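Local coordinates for penicillin-binding protein 2 (Pbp2) (Helicobacter pylori, PDB 5LP5), which probably cross-links peptidoglycan as a penicillin-binding transpeptidase of the cell-wall synthesis machinery, working in a complex with the shape-determining protein MreC, at residues L69-L75 against G142-L148; Y195-G201 against N228-Q232; G449-T453 against L481-R485; I254-E260 against K555-I560; A159-L163 against P297-F302. All coordinates share one frame; numbering follows the deposited sequence.

Contact 1. Residues L69-L75 against G142-L148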
# COMPACT_ATOMS: atom_id res chain seq x y z
N LEU A 69 -2.91 3.96 -0.68
CA LEU A 69 -3.25 4.80 0.45
C LEU A 69 -4.68 5.28 0.33
O LEU A 69 -5.06 5.96 -0.61
CB LEU A 69 -2.28 5.97 0.51
CG LEU A 69 -2.39 6.88 1.70
CD1 LEU A 69 -2.42 6.10 3.00
CD2 LEU A 69 -1.22 7.86 1.69
N VAL A 70 -5.50 4.89 1.29
CA VAL A 70 -6.92 5.22 1.29
C VAL A 70 -7.29 5.71 2.68
O VAL A 70 -6.42 5.82 3.54
CB VAL A 70 -7.79 4.01 0.86
CG1 VAL A 70 -7.40 3.54 -0.52
CG2 VAL A 70 -7.66 2.86 1.84
N PHE A 71 -8.56 6.03 2.88
CA PHE A 71 -9.00 6.64 4.13
C PHE A 71 -10.06 5.82 4.86
O PHE A 71 -10.50 4.78 4.38
CB PHE A 71 -9.49 8.06 3.87
CG PHE A 71 -8.37 9.05 3.76
CD1 PHE A 71 -7.79 9.58 4.89
CD2 PHE A 71 -7.89 9.42 2.52
CE1 PHE A 71 -6.76 10.49 4.79
CE2 PHE A 71 -6.86 10.32 2.42
CZ PHE A 71 -6.30 10.86 3.55
N GLY A 72 -10.46 6.33 6.01
CA GLY A 72 -11.34 5.64 6.93
C GLY A 72 -11.88 6.67 7.89
O GLY A 72 -11.12 7.47 8.41
N VAL A 73 -13.19 6.69 8.10
CA VAL A 73 -13.77 7.61 9.06
C VAL A 73 -14.04 6.87 10.37
O VAL A 73 -14.70 5.84 10.37
CB VAL A 73 -15.05 8.28 8.51
CG1 VAL A 73 -15.69 9.18 9.56
CG2 VAL A 73 -14.72 9.08 7.26
N PHE A 74 -13.53 7.42 11.46
CA PHE A 74 -13.57 6.76 12.76
C PHE A 74 -14.33 7.58 13.80
O PHE A 74 -14.24 8.82 13.80
CB PHE A 74 -12.15 6.58 13.28
CG PHE A 74 -11.37 5.50 12.59
CD1 PHE A 74 -11.15 4.29 13.23
CD2 PHE A 74 -10.82 5.70 11.33
CE1 PHE A 74 -10.41 3.29 12.63
CE2 PHE A 74 -10.08 4.71 10.72
CZ PHE A 74 -9.86 3.50 11.37
N LEU A 75 -15.04 6.88 14.68
CA LEU A 75 -15.65 7.47 15.88
C LEU A 75 -15.05 6.84 17.14
O LEU A 75 -14.59 5.70 17.10
CB LEU A 75 -17.16 7.28 15.85
CG LEU A 75 -17.93 8.04 14.76
CD1 LEU A 75 -19.38 7.57 14.69
CD2 LEU A 75 -17.88 9.56 14.98
N GLY A 142 -15.52 15.70 17.38
CA GLY A 142 -15.37 14.28 17.69
C GLY A 142 -15.34 13.32 16.51
O GLY A 142 -15.73 12.15 16.66
N ILE A 143 -14.89 13.78 15.34
CA ILE A 143 -14.86 12.92 14.15
C ILE A 143 -13.48 12.92 13.49
O ILE A 143 -12.92 13.98 13.19
CB ILE A 143 -15.93 13.31 13.12
CG1 ILE A 143 -17.32 13.23 13.74
CG2 ILE A 143 -15.87 12.37 11.92
CD1 ILE A 143 -18.46 13.60 12.80
N PHE A 144 -12.95 11.71 13.28
CA PHE A 144 -11.58 11.49 12.86
C PHE A 144 -11.54 10.82 11.48
O PHE A 144 -12.39 10.00 11.16
CB PHE A 144 -10.85 10.63 13.90
CG PHE A 144 -10.79 11.25 15.27
CD1 PHE A 144 -9.57 11.68 15.80
CD2 PHE A 144 -11.94 11.37 16.06
CE1 PHE A 144 -9.51 12.25 17.06
CE2 PHE A 144 -11.89 11.96 17.31
CZ PHE A 144 -10.67 12.39 17.82
N ALA A 145 -10.55 11.17 10.67
CA ALA A 145 -10.38 10.59 9.34
C ALA A 145 -8.90 10.22 9.15
O ALA A 145 -8.02 11.08 9.18
CB ALA A 145 -10.85 11.57 8.27
N LEU A 146 -8.64 8.94 8.93
CA LEU A 146 -7.32 8.39 9.12
C LEU A 146 -6.89 7.60 7.92
O LEU A 146 -7.71 6.94 7.30
CB LEU A 146 -7.33 7.45 10.33
CG LEU A 146 -7.79 8.10 11.64
CD1 LEU A 146 -7.99 7.08 12.76
CD2 LEU A 146 -6.78 9.18 12.01
N PRO A 147 -5.59 7.64 7.62
CA PRO A 147 -4.99 6.91 6.51
C PRO A 147 -4.85 5.42 6.80
O PRO A 147 -4.39 5.02 7.87
CB PRO A 147 -3.61 7.55 6.40
CG PRO A 147 -3.29 7.98 7.78
CD PRO A 147 -4.59 8.36 8.43
N LEU A 148 -5.27 4.61 5.83
CA LEU A 148 -5.21 3.14 5.90
C LEU A 148 -4.57 2.59 4.62
O LEU A 148 -4.59 3.24 3.58
CB LEU A 148 -6.61 2.54 5.99
CG LEU A 148 -7.56 3.01 7.08
CD1 LEU A 148 -8.96 2.48 6.79
CD2 LEU A 148 -7.08 2.55 8.45

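Contact 2. Residues Y195-G201 against N228-Q232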
# COMPACT_ATOMS: atom_id res chain seq x y z
N TYR A 195 5.22 -16.33 1.93
CA TYR A 195 6.21 -15.38 2.41
C TYR A 195 5.59 -14.31 3.29
O TYR A 195 6.03 -13.15 3.28
CB TYR A 195 7.00 -14.78 1.22
CG TYR A 195 7.97 -15.77 0.59
CD1 TYR A 195 7.66 -16.44 -0.59
CD2 TYR A 195 9.20 -16.05 1.20
CE1 TYR A 195 8.54 -17.34 -1.14
CE2 TYR A 195 10.08 -16.95 0.64
CZ TYR A 195 9.74 -17.59 -0.52
OH TYR A 195 10.62 -18.49 -1.09
N ASN A 196 4.58 -14.70 4.08
CA ASN A 196 3.83 -13.74 4.90
C ASN A 196 4.72 -13.03 5.90
O ASN A 196 4.72 -11.81 5.98
CB ASN A 196 2.72 -14.40 5.67
CG ASN A 196 1.74 -13.39 6.23
OD1 ASN A 196 1.00 -12.78 5.48
ND2 ASN A 196 1.73 -13.21 7.55
N LYS A 197 5.48 -13.82 6.66
CA LYS A 197 6.38 -13.27 7.66
C LYS A 197 7.30 -12.21 7.08
O LYS A 197 7.45 -11.14 7.67
CB LYS A 197 7.22 -14.37 8.28
CG LYS A 197 6.43 -15.26 9.21
CD LYS A 197 7.34 -15.97 10.19
CE LYS A 197 6.58 -17.01 10.99
NZ LYS A 197 6.03 -18.10 10.13
N LEU A 198 7.92 -12.52 5.95
CA LEU A 198 8.78 -11.55 5.26
C LEU A 198 8.02 -10.29 4.89
O LEU A 198 8.38 -9.20 5.29
CB LEU A 198 9.39 -12.19 4.00
CG LEU A 198 10.23 -11.28 3.10
CD1 LEU A 198 11.49 -10.89 3.84
CD2 LEU A 198 10.61 -11.94 1.79
N LEU A 199 6.95 -10.47 4.12
CA LEU A 199 6.19 -9.34 3.54
C LEU A 199 5.61 -8.41 4.60
O LEU A 199 5.55 -7.19 4.43
CB LEU A 199 5.08 -9.88 2.63
CG LEU A 199 5.62 -10.48 1.33
CD1 LEU A 199 4.58 -11.38 0.66
CD2 LEU A 199 6.08 -9.37 0.38
N GLN A 200 5.19 -9.02 5.70
CA GLN A 200 4.56 -8.30 6.79
C GLN A 200 5.58 -7.48 7.57
O GLN A 200 5.29 -6.38 8.02
CB GLN A 200 3.87 -9.27 7.74
CG GLN A 200 3.02 -8.57 8.78
CD GLN A 200 1.84 -9.41 9.19
OE1 GLN A 200 2.01 -10.44 9.85
NE2 GLN A 200 0.65 -8.99 8.78
N GLY A 201 6.76 -8.04 7.75
CA GLY A 201 7.78 -7.38 8.55
C GLY A 201 7.55 -7.48 10.05
O GLY A 201 6.65 -8.17 10.49
N ASN A 228 13.19 -3.22 4.99
CA ASN A 228 13.27 -3.95 3.71
C ASN A 228 12.40 -5.21 3.76
O ASN A 228 12.87 -6.31 4.05
CB ASN A 228 14.73 -4.28 3.30
CG ASN A 228 15.45 -3.08 2.68
OD1 ASN A 228 14.85 -2.23 2.01
ND2 ASN A 228 16.76 -3.01 2.88
N ASN A 229 11.11 -5.01 3.51
CA ASN A 229 10.11 -6.07 3.53
C ASN A 229 9.69 -6.50 2.12
O ASN A 229 8.88 -7.40 1.98
CB ASN A 229 8.89 -5.61 4.32
CG ASN A 229 9.22 -5.31 5.79
OD1 ASN A 229 10.09 -5.94 6.41
ND2 ASN A 229 8.51 -4.34 6.35
N HIS A 230 10.26 -5.88 1.10
CA HIS A 230 9.92 -6.17 -0.31
C HIS A 230 10.39 -7.55 -0.74
O HIS A 230 11.26 -8.15 -0.11
CB HIS A 230 10.58 -5.15 -1.24
CG HIS A 230 12.07 -5.32 -1.31
ND1 HIS A 230 12.91 -4.84 -0.32
CD2 HIS A 230 12.86 -5.97 -2.20
CE1 HIS A 230 14.15 -5.15 -0.62
NE2 HIS A 230 14.15 -5.84 -1.75
N LEU A 231 9.82 -8.05 -1.83
CA LEU A 231 10.13 -9.39 -2.33
C LEU A 231 10.15 -9.42 -3.85
O LEU A 231 9.19 -9.00 -4.52
CB LEU A 231 9.13 -10.43 -1.81
CG LEU A 231 9.28 -11.89 -2.26
CD1 LEU A 231 10.61 -12.48 -1.81
CD2 LEU A 231 8.14 -12.71 -1.71
N GLN A 232 11.24 -9.93 -4.40
CA GLN A 232 11.40 -10.02 -5.84
C GLN A 232 11.23 -11.47 -6.34
O GLN A 232 11.89 -12.39 -5.84
CB GLN A 232 12.77 -9.48 -6.25
CG GLN A 232 12.81 -9.03 -7.69
CD GLN A 232 14.20 -8.81 -8.21
OE1 GLN A 232 15.21 -9.11 -7.54
NE2 GLN A 232 14.27 -8.29 -9.44

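Contact 3. Residues G449-T453 against L481-R485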
# COMPACT_ATOMS: atom_id res chain seq x y z
N GLY A 449 13.70 -30.82 -17.31
CA GLY A 449 14.96 -30.13 -17.10
C GLY A 449 16.06 -31.01 -16.52
O GLY A 449 17.24 -30.65 -16.57
N LEU A 450 15.69 -32.14 -15.92
CA LEU A 450 16.67 -33.15 -15.54
C LEU A 450 17.24 -33.85 -16.78
O LEU A 450 18.46 -34.06 -16.90
CB LEU A 450 16.07 -34.18 -14.59
CG LEU A 450 16.96 -35.37 -14.20
CD1 LEU A 450 18.23 -34.91 -13.52
CD2 LEU A 450 16.22 -36.31 -13.27
N ILE A 451 16.36 -34.23 -17.70
CA ILE A 451 16.79 -34.87 -18.95
C ILE A 451 17.78 -33.95 -19.65
O ILE A 451 18.90 -34.34 -19.94
CB ILE A 451 15.58 -35.16 -19.89
CG1 ILE A 451 14.65 -36.19 -19.26
CG2 ILE A 451 16.01 -35.61 -21.29
CD1 ILE A 451 15.33 -37.48 -18.84
N ALA A 452 17.36 -32.72 -19.89
CA ALA A 452 18.14 -31.82 -20.71
C ALA A 452 19.44 -31.43 -20.03
O ALA A 452 20.47 -31.36 -20.67
CB ALA A 452 17.32 -30.60 -21.09
N THR A 453 19.41 -31.21 -18.72
CA THR A 453 20.58 -30.72 -17.99
C THR A 453 21.47 -31.82 -17.43
O THR A 453 22.68 -31.65 -17.37
CB THR A 453 20.17 -29.82 -16.79
OG1 THR A 453 19.14 -28.91 -17.17
CG2 THR A 453 21.37 -29.03 -16.25
N LEU A 481 21.39 -40.24 -21.05
CA LEU A 481 20.56 -39.04 -21.26
C LEU A 481 20.64 -38.51 -22.69
O LEU A 481 19.62 -38.11 -23.26
CB LEU A 481 20.92 -37.93 -20.27
CG LEU A 481 20.54 -38.18 -18.81
CD1 LEU A 481 20.99 -37.03 -17.93
CD2 LEU A 481 19.04 -38.39 -18.66
N GLN A 482 21.84 -38.49 -23.27
CA GLN A 482 21.96 -37.90 -24.59
C GLN A 482 21.07 -38.62 -25.59
O GLN A 482 20.35 -37.99 -26.37
CB GLN A 482 23.39 -37.88 -25.10
CG GLN A 482 23.48 -36.93 -26.29
CD GLN A 482 24.86 -36.69 -26.79
OE1 GLN A 482 25.82 -37.36 -26.39
NE2 GLN A 482 24.99 -35.71 -27.66
N ALA A 483 21.11 -39.95 -25.53
CA ALA A 483 20.24 -40.78 -26.33
C ALA A 483 18.82 -40.26 -26.24
O ALA A 483 18.16 -40.04 -27.26
CB ALA A 483 20.29 -42.20 -25.85
N LEU A 484 18.37 -40.06 -25.01
CA LEU A 484 17.01 -39.59 -24.75
C LEU A 484 16.76 -38.21 -25.36
O LEU A 484 15.70 -37.96 -25.94
CB LEU A 484 16.73 -39.55 -23.25
CG LEU A 484 16.89 -40.88 -22.51
CD1 LEU A 484 16.76 -40.71 -21.00
CD2 LEU A 484 15.90 -41.91 -23.02
N ARG A 485 17.75 -37.32 -25.24
CA ARG A 485 17.64 -35.98 -25.80
C ARG A 485 17.51 -36.02 -27.31
O ARG A 485 16.70 -35.27 -27.90
CB ARG A 485 18.84 -35.13 -25.40
CG ARG A 485 18.83 -34.76 -23.93
CD ARG A 485 19.85 -33.70 -23.61
NE ARG A 485 21.19 -34.27 -23.59
CZ ARG A 485 21.86 -34.62 -22.49
NH1 ARG A 485 21.33 -34.48 -21.28
NH2 ARG A 485 23.08 -35.12 -22.61

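Contact 4. Residues I254-E260 against K555-I560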
# COMPACT_ATOMS: atom_id res chain seq x y z
N ILE A 254 0.72 -23.66 -17.79
CA ILE A 254 1.97 -23.48 -18.54
C ILE A 254 3.14 -22.96 -17.69
O ILE A 254 2.96 -22.12 -16.82
CB ILE A 254 1.76 -22.57 -19.76
CG1 ILE A 254 3.06 -22.44 -20.54
CG2 ILE A 254 1.24 -21.20 -19.34
CD1 ILE A 254 2.83 -21.92 -21.93
N LEU A 255 4.33 -23.48 -17.97
CA LEU A 255 5.49 -23.26 -17.11
C LEU A 255 6.72 -23.08 -17.94
O LEU A 255 6.99 -23.86 -18.82
CB LEU A 255 5.72 -24.47 -16.22
CG LEU A 255 4.76 -24.70 -15.06
CD1 LEU A 255 4.93 -26.11 -14.51
CD2 LEU A 255 5.02 -23.66 -13.97
N VAL A 256 7.47 -22.03 -17.63
CA VAL A 256 8.79 -21.83 -18.20
C VAL A 256 9.78 -21.82 -17.05
O VAL A 256 9.50 -21.19 -16.02
CB VAL A 256 8.90 -20.50 -18.97
CG1 VAL A 256 10.32 -20.27 -19.42
CG2 VAL A 256 7.96 -20.50 -20.16
N MET A 257 10.91 -22.48 -17.22
CA MET A 257 11.88 -22.57 -16.14
C MET A 257 13.33 -22.56 -16.58
O MET A 257 13.75 -23.32 -17.42
CB MET A 257 11.64 -23.82 -15.33
CG MET A 257 12.60 -23.96 -14.15
SD MET A 257 12.38 -25.44 -13.16
CE MET A 257 12.88 -26.73 -14.29
N ASP A 258 14.11 -21.69 -15.95
CA ASP A 258 15.57 -21.71 -16.07
C ASP A 258 16.07 -23.03 -15.49
O ASP A 258 16.08 -23.22 -14.27
CB ASP A 258 16.14 -20.52 -15.30
CG ASP A 258 17.63 -20.35 -15.48
OD1 ASP A 258 18.32 -21.38 -15.66
OD2 ASP A 258 18.12 -19.19 -15.42
N ALA A 259 16.50 -23.94 -16.36
CA ALA A 259 16.84 -25.31 -15.97
C ALA A 259 18.18 -25.46 -15.24
O ALA A 259 18.55 -26.58 -14.83
CB ALA A 259 16.81 -26.21 -17.20
N GLU A 260 18.91 -24.35 -15.07
CA GLU A 260 20.20 -24.34 -14.36
C GLU A 260 20.10 -23.97 -12.89
O GLU A 260 21.01 -24.30 -12.12
CB GLU A 260 21.18 -23.38 -15.04
CG GLU A 260 21.60 -23.80 -16.44
CD GLU A 260 22.44 -22.77 -17.16
OE1 GLU A 260 22.04 -21.58 -17.16
OE2 GLU A 260 23.48 -23.16 -17.72
N LYS A 555 19.09 -24.64 -21.87
CA LYS A 555 19.04 -23.74 -20.72
C LYS A 555 17.65 -23.69 -20.10
O LYS A 555 17.51 -23.78 -18.87
CB LYS A 555 19.47 -22.31 -21.09
CG LYS A 555 19.90 -21.45 -19.89
CD LYS A 555 20.27 -20.04 -20.33
CE LYS A 555 20.67 -19.12 -19.18
NZ LYS A 555 22.13 -19.22 -18.89
N TYR A 556 16.63 -23.53 -20.94
CA TYR A 556 15.24 -23.47 -20.44
C TYR A 556 14.42 -24.74 -20.69
O TYR A 556 14.73 -25.55 -21.56
CB TYR A 556 14.51 -22.22 -20.96
CG TYR A 556 15.29 -20.94 -20.70
CD1 TYR A 556 16.22 -20.49 -21.63
CD2 TYR A 556 15.16 -20.22 -19.50
CE1 TYR A 556 16.96 -19.35 -21.41
CE2 TYR A 556 15.90 -19.08 -19.27
CZ TYR A 556 16.81 -18.64 -20.23
OH TYR A 556 17.58 -17.49 -20.03
N ALA A 557 13.38 -24.91 -19.90
CA ALA A 557 12.40 -25.96 -20.09
C ALA A 557 11.04 -25.29 -20.12
O ALA A 557 10.82 -24.27 -19.46
CB ALA A 557 12.47 -26.96 -18.95
N ILE A 558 10.13 -25.86 -20.90
CA ILE A 558 8.76 -25.37 -20.98
C ILE A 558 7.85 -26.57 -20.88
O ILE A 558 8.18 -27.60 -21.42
CB ILE A 558 8.51 -24.68 -22.32
CG1 ILE A 558 9.49 -23.51 -22.48
CG2 ILE A 558 7.06 -24.22 -22.41
CD1 ILE A 558 9.36 -22.71 -23.76
N THR A 559 6.73 -26.44 -20.19
CA THR A 559 5.81 -27.55 -20.01
C THR A 559 4.39 -27.00 -20.11
O THR A 559 4.01 -26.06 -19.40
CB THR A 559 6.01 -28.23 -18.64
OG1 THR A 559 7.27 -28.91 -18.60
CG2 THR A 559 4.91 -29.25 -18.38
N ILE A 560 3.60 -27.60 -21.00
CA ILE A 560 2.27 -27.08 -21.32
C ILE A 560 1.25 -28.19 -21.22
O ILE A 560 1.50 -29.31 -21.65
CB ILE A 560 2.21 -26.49 -22.75
CG1 ILE A 560 3.18 -25.31 -22.86
CG2 ILE A 560 0.80 -26.02 -23.09
CD1 ILE A 560 3.46 -24.86 -24.27

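Contact 5. Residues A159-L163 against P297-F302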
# COMPACT_ATOMS: atom_id res chain seq x y z
N ALA A 159 -1.10 -13.93 -13.10
CA ALA A 159 -0.34 -14.77 -12.16
C ALA A 159 -1.06 -14.90 -10.84
O ALA A 159 -0.44 -15.12 -9.80
CB ALA A 159 1.06 -14.20 -11.94
N SER A 160 -2.38 -14.78 -10.88
CA SER A 160 -3.18 -14.85 -9.68
C SER A 160 -2.89 -16.09 -8.85
O SER A 160 -3.01 -16.05 -7.62
CB SER A 160 -4.67 -14.76 -10.03
OG SER A 160 -5.19 -15.95 -10.60
N HIS A 161 -2.52 -17.19 -9.50
CA HIS A 161 -2.27 -18.43 -8.78
C HIS A 161 -0.85 -18.52 -8.24
O HIS A 161 -0.52 -19.41 -7.48
CB HIS A 161 -2.62 -19.66 -9.64
CG HIS A 161 -4.09 -19.92 -9.78
ND1 HIS A 161 -4.80 -19.55 -10.90
CD2 HIS A 161 -4.98 -20.50 -8.94
CE1 HIS A 161 -6.07 -19.90 -10.75
NE2 HIS A 161 -6.21 -20.47 -9.57
N VAL A 162 -0.00 -17.57 -8.61
CA VAL A 162 1.32 -17.45 -8.00
C VAL A 162 1.29 -16.49 -6.83
O VAL A 162 1.73 -16.81 -5.72
CB VAL A 162 2.36 -16.90 -8.99
CG1 VAL A 162 3.70 -16.76 -8.30
CG2 VAL A 162 2.46 -17.82 -10.21
N LEU A 163 0.77 -15.30 -7.08
CA LEU A 163 0.82 -14.23 -6.10
C LEU A 163 -0.04 -14.54 -4.88
O LEU A 163 0.43 -14.44 -3.74
CB LEU A 163 0.40 -12.92 -6.75
CG LEU A 163 1.21 -12.49 -7.98
CD1 LEU A 163 0.55 -11.30 -8.63
CD2 LEU A 163 2.63 -12.15 -7.59
N PRO A 297 -11.99 -21.84 -11.28
CA PRO A 297 -10.96 -20.81 -11.29
C PRO A 297 -10.04 -20.84 -10.08
O PRO A 297 -8.88 -20.41 -10.19
CB PRO A 297 -11.76 -19.50 -11.27
CG PRO A 297 -13.13 -19.87 -11.70
CD PRO A 297 -13.33 -21.25 -11.15
N LEU A 298 -10.54 -21.33 -8.95
CA LEU A 298 -9.74 -21.33 -7.74
C LEU A 298 -8.68 -22.41 -7.75
O LEU A 298 -7.85 -22.45 -6.86
CB LEU A 298 -10.63 -21.51 -6.53
CG LEU A 298 -11.60 -20.37 -6.28
CD1 LEU A 298 -12.48 -20.78 -5.11
CD2 LEU A 298 -10.90 -19.04 -6.01
N LEU A 299 -8.71 -23.27 -8.76
CA LEU A 299 -7.77 -24.37 -8.84
C LEU A 299 -6.44 -23.91 -9.40
O LEU A 299 -6.36 -23.33 -10.49
CB LEU A 299 -8.34 -25.50 -9.69
CG LEU A 299 -7.49 -26.78 -9.74
CD1 LEU A 299 -7.44 -27.49 -8.40
CD2 LEU A 299 -7.97 -27.75 -10.82
N ASN A 300 -5.39 -24.17 -8.61
CA ASN A 300 -4.03 -24.06 -9.05
C ASN A 300 -3.69 -25.36 -9.79
O ASN A 300 -3.57 -26.42 -9.20
CB ASN A 300 -3.10 -23.86 -7.85
CG ASN A 300 -1.64 -23.68 -8.24
OD1 ASN A 300 -1.14 -24.36 -9.13
ND2 ASN A 300 -0.97 -22.75 -7.57
N ARG A 301 -3.54 -25.25 -11.09
CA ARG A 301 -3.35 -26.42 -11.92
C ARG A 301 -1.88 -26.83 -12.14
O ARG A 301 -1.65 -27.94 -12.62
CB ARG A 301 -4.01 -26.17 -13.26
CG ARG A 301 -5.52 -26.14 -13.17
CD ARG A 301 -6.14 -25.93 -14.55
NE ARG A 301 -7.58 -26.16 -14.55
CZ ARG A 301 -8.47 -25.31 -14.04
NH1 ARG A 301 -8.10 -24.15 -13.46
NH2 ARG A 301 -9.76 -25.62 -14.11
N PHE A 302 -0.90 -25.98 -11.82
CA PHE A 302 0.50 -26.39 -11.96
C PHE A 302 1.07 -27.08 -10.71
O PHE A 302 2.05 -27.83 -10.81
CB PHE A 302 1.41 -25.23 -12.46
CG PHE A 302 1.44 -24.01 -11.56
CD1 PHE A 302 2.21 -23.99 -10.40
CD2 PHE A 302 0.72 -22.87 -11.89
CE1 PHE A 302 2.23 -22.87 -9.57
CE2 PHE A 302 0.75 -21.75 -11.06
CZ PHE A 302 1.50 -21.76 -9.90
O HOH W 1 -1.88 -20.76 -5.56

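Contact 1. Residues L69-L75 against G142-L148
Val70 and Leu148 hold each other through two backbone hydrogen bonds: Val70 N to Leu148 O (3.0 Å) and the straight return bond from Leu148 N to Val70 O (2.8 Å, 177° at the hydrogen). Phe74 and Phe144 form a second reciprocal pair, with Phe74 N donating to Phe144 O at 2.8 Å, and Leu146 N adds a bond to Gly72 O between them. The strands run antiparallel at 146°, and belong to the mixed sheet of the N-terminal dimerisation domain, where strand 63-76 is also paired with strand 118-125 on its other edge. The aromatic contact lies on the face that carries Phe74, Leu146 and Leu148. Leu146 CD1 sits over the Phe74 ring 3.8 Å from its centroid, a CH-pi contact, while Leu148 CD2 meets the rim at CZ, 4.1 Å away. With chi1 at -74°, CG of Phe74 stands anti to its carbonyl carbon and the ring comes under Leu146. Gly72, lacking a side chain, lets Leu148 CD1 lie 4.0 Å from its CA. On the opposite face Val73 CG1 meets Ile143 CG2 of the preceding loop, and Phe71 packs on Phe169 of the MreC chain. Leu69 and Pro147 pack on Phe182 of MreC.

Contact 2. Residues Y195-G201 against N228-Q232
Asn229 OD1 accepts a hydrogen bond from Ser226 OG, just before the segment, and the same oxygen lies 3.5 Å from Gly201 CA across the contact. The side chain lies against the end of helix 196-200, Asn229 CB being 3.8 Å from Leu198 O. Gly201 has a positive phi of 77°, and its CA has no side chain to push the amide away, so glycine suits this spot. The rest of the contact is apolar and converges on Leu231. Its CD1 meets Leu198 CD2 at 3.6 Å, its CD2 touches Tyr195 CB at 3.8 Å, and its CB is approached by Leu199 CD2 at 3.9 Å. All three side chains cross that of Leu231 at about a right angle. Placing CG of Leu231 anti to its backbone N (chi1 179°) carries CD1 to Leu198 and CD2 to Tyr195 at the N-cap, a branched tip serving two neighbours at once. Tyr195 keeps its hydroxyl for Asp399, beyond the contact. Backbone bonds from Leu231 to Asn55 and Thr57 join this segment to strand 56-57. The arrangement is a short helix laid by its leucines against a strand at the margin of the dimerisation-domain sheet, in the two-domain architecture of class B penicillin-binding proteins.

Contact 3. Residues G449-T453 against L481-R485
The guanidinium group of Arg485 meets Ile451 O near its edge: NH1 donates to it at 2.8 Å, with a bent angle of 137° at the hydrogen and the oxygen slightly out of the guanidinium plane. One face of the group is laid against its own helix, with Leu481 C over the centre and Gln482 N towards the rim. A bend at chi3 (-75°) folds the long chain back over that turn while the NH1 end still reaches across. Helix 441-453 ends two residues after Ile451, so an arginine suits a place where carbonyls run out of helical partners, and its charge would probably be favoured there. The two helices cross at -111° and belong to the helical part of the transpeptidase domain. Beside the polar bond, Ile451 CD1 touches two leucines of the other helix, 3.8 Å from Leu481 CD2 and 4.1 Å from Leu484 CD1. Leu484 also packs on Met315 and Leu319 of helix 314-324. Arg485 and the small Ala452 both touch Phe548 of strand 542-549.

Contact 4. Residues I254-E260 against K555-I560
Strands 254-258 and 556-560 run antiparallel at 167°, with Leu255 and Thr559 exchanging two backbone hydrogen bonds, as do Met257 and Ala557, the Met257 N to Ala557 O bond being 2.9 Å long. Ala259 N extends the pairing to Lys555 O at 2.7 Å. On the face of Ile254, Val256, Ile558 and Ile560, beta-branched residues suit the extended backbone. Ile254 and Ile560 lie side by side, CD1 of the former 3.5 Å from CG1 of the latter, and both touch Phe247. Ile254 reaches its neighbour because CG1 is anti to the backbone N (chi1 -178°). Here the first strand of the transpeptidase domain meets a strand close to its C-terminus, one of the two inner pairings of the five-stranded antiparallel sheet of the penicillin-binding and beta-lactamase fold, in which 556-562 is the middle strand. The opposite face carries Leu255, Met257, Ala557 and Thr559. Leu255, Met257 and Thr559 touch Leu445 of helix 441-453, and Thr559 OG1 is hydrogen-bonded to Thr546 OG1. At the strand end Lys555 NZ forms a salt bridge to Glu260 OE1 at 2.9 Å, approaching on the syn side of the carboxylate. Asp258 OD1 accepts from Glu260 N at 3.1 Å in an Asx turn, which fixes the bend that brings Glu260 towards the lysine. Lys555 and Tyr556 form a classic beta bulge opposite Leu549, and Tyr556 CD2 packs 3.8 Å from Asp258 CA.

Contact 5. Residues A159-L163 against P297-F302
His161, on the short helix 160-163, is pushed into the loop 297-302, so that this contact joins the dimerisation domain to the transpeptidase domain. The imidazole edge faces Pro297 O, which NE2 meets at 2.7 Å, but the N-H points poorly (119°) and the bond is weak. Leu299 O lies over one face of the ring, 3.0 Å from NE2, and the angle is too poor for it to count as a hydrogen bond. CD2 of the ring packs beside Asn300, 4.0 Å from its CB. Backbone to side chain, a water joins the segments: it donates to His161 O at 2.7 Å and accepts from Asn300 ND2 at 3.0 Å. An asparagine suits this place because its two ends serve different partners. Next to it the Phe302 ring tip, CZ, is 4.1 Å from Val162 CG2, and the two side chains cross at about a right angle. In the second shell, His161 ND1 is hydrogen-bonded to Glu272 OE1, which also holds Ser160 OG, and this fixes the rotation of the ring. With the acidic group on one nitrogen and carbonyls near the other, a positive charge on the imidazole would probably be stabilised. Ser269 OG is hydrogen-bonded to Leu299 O and to Arg301 N, while Arg301 NE forms a salt bridge to Glu563. Asn300 OD1 accepts from Ala303 N, and that same oxygen stands 3.4 Å above the centre of the Phe302 ring.

How the contacts relate
Contacts 3, 4 and 5 are buried, whereas contacts 1 and 2 are only partly so, and contact 1 also borders MreC. Contacts 1 and 4 are antiparallel strand pairs, one in each domain and about 47 Å apart between centres; backbone bonds dominate both, but contact 4 adds a salt bridge at its end. Contact 2 reaches the same sheet as contact 1 and depends on leucine packing. Contact 3 packs helices beside contact 4, Thr453 bonding weakly to Ala259. Contact 5, near the centre of the chain, joins the dimerisation and transpeptidase domains; it relies on a buried histidine, one weak hydrogen bond and a water bridge, and it touches contact 4 where Leu255 packs on Phe302.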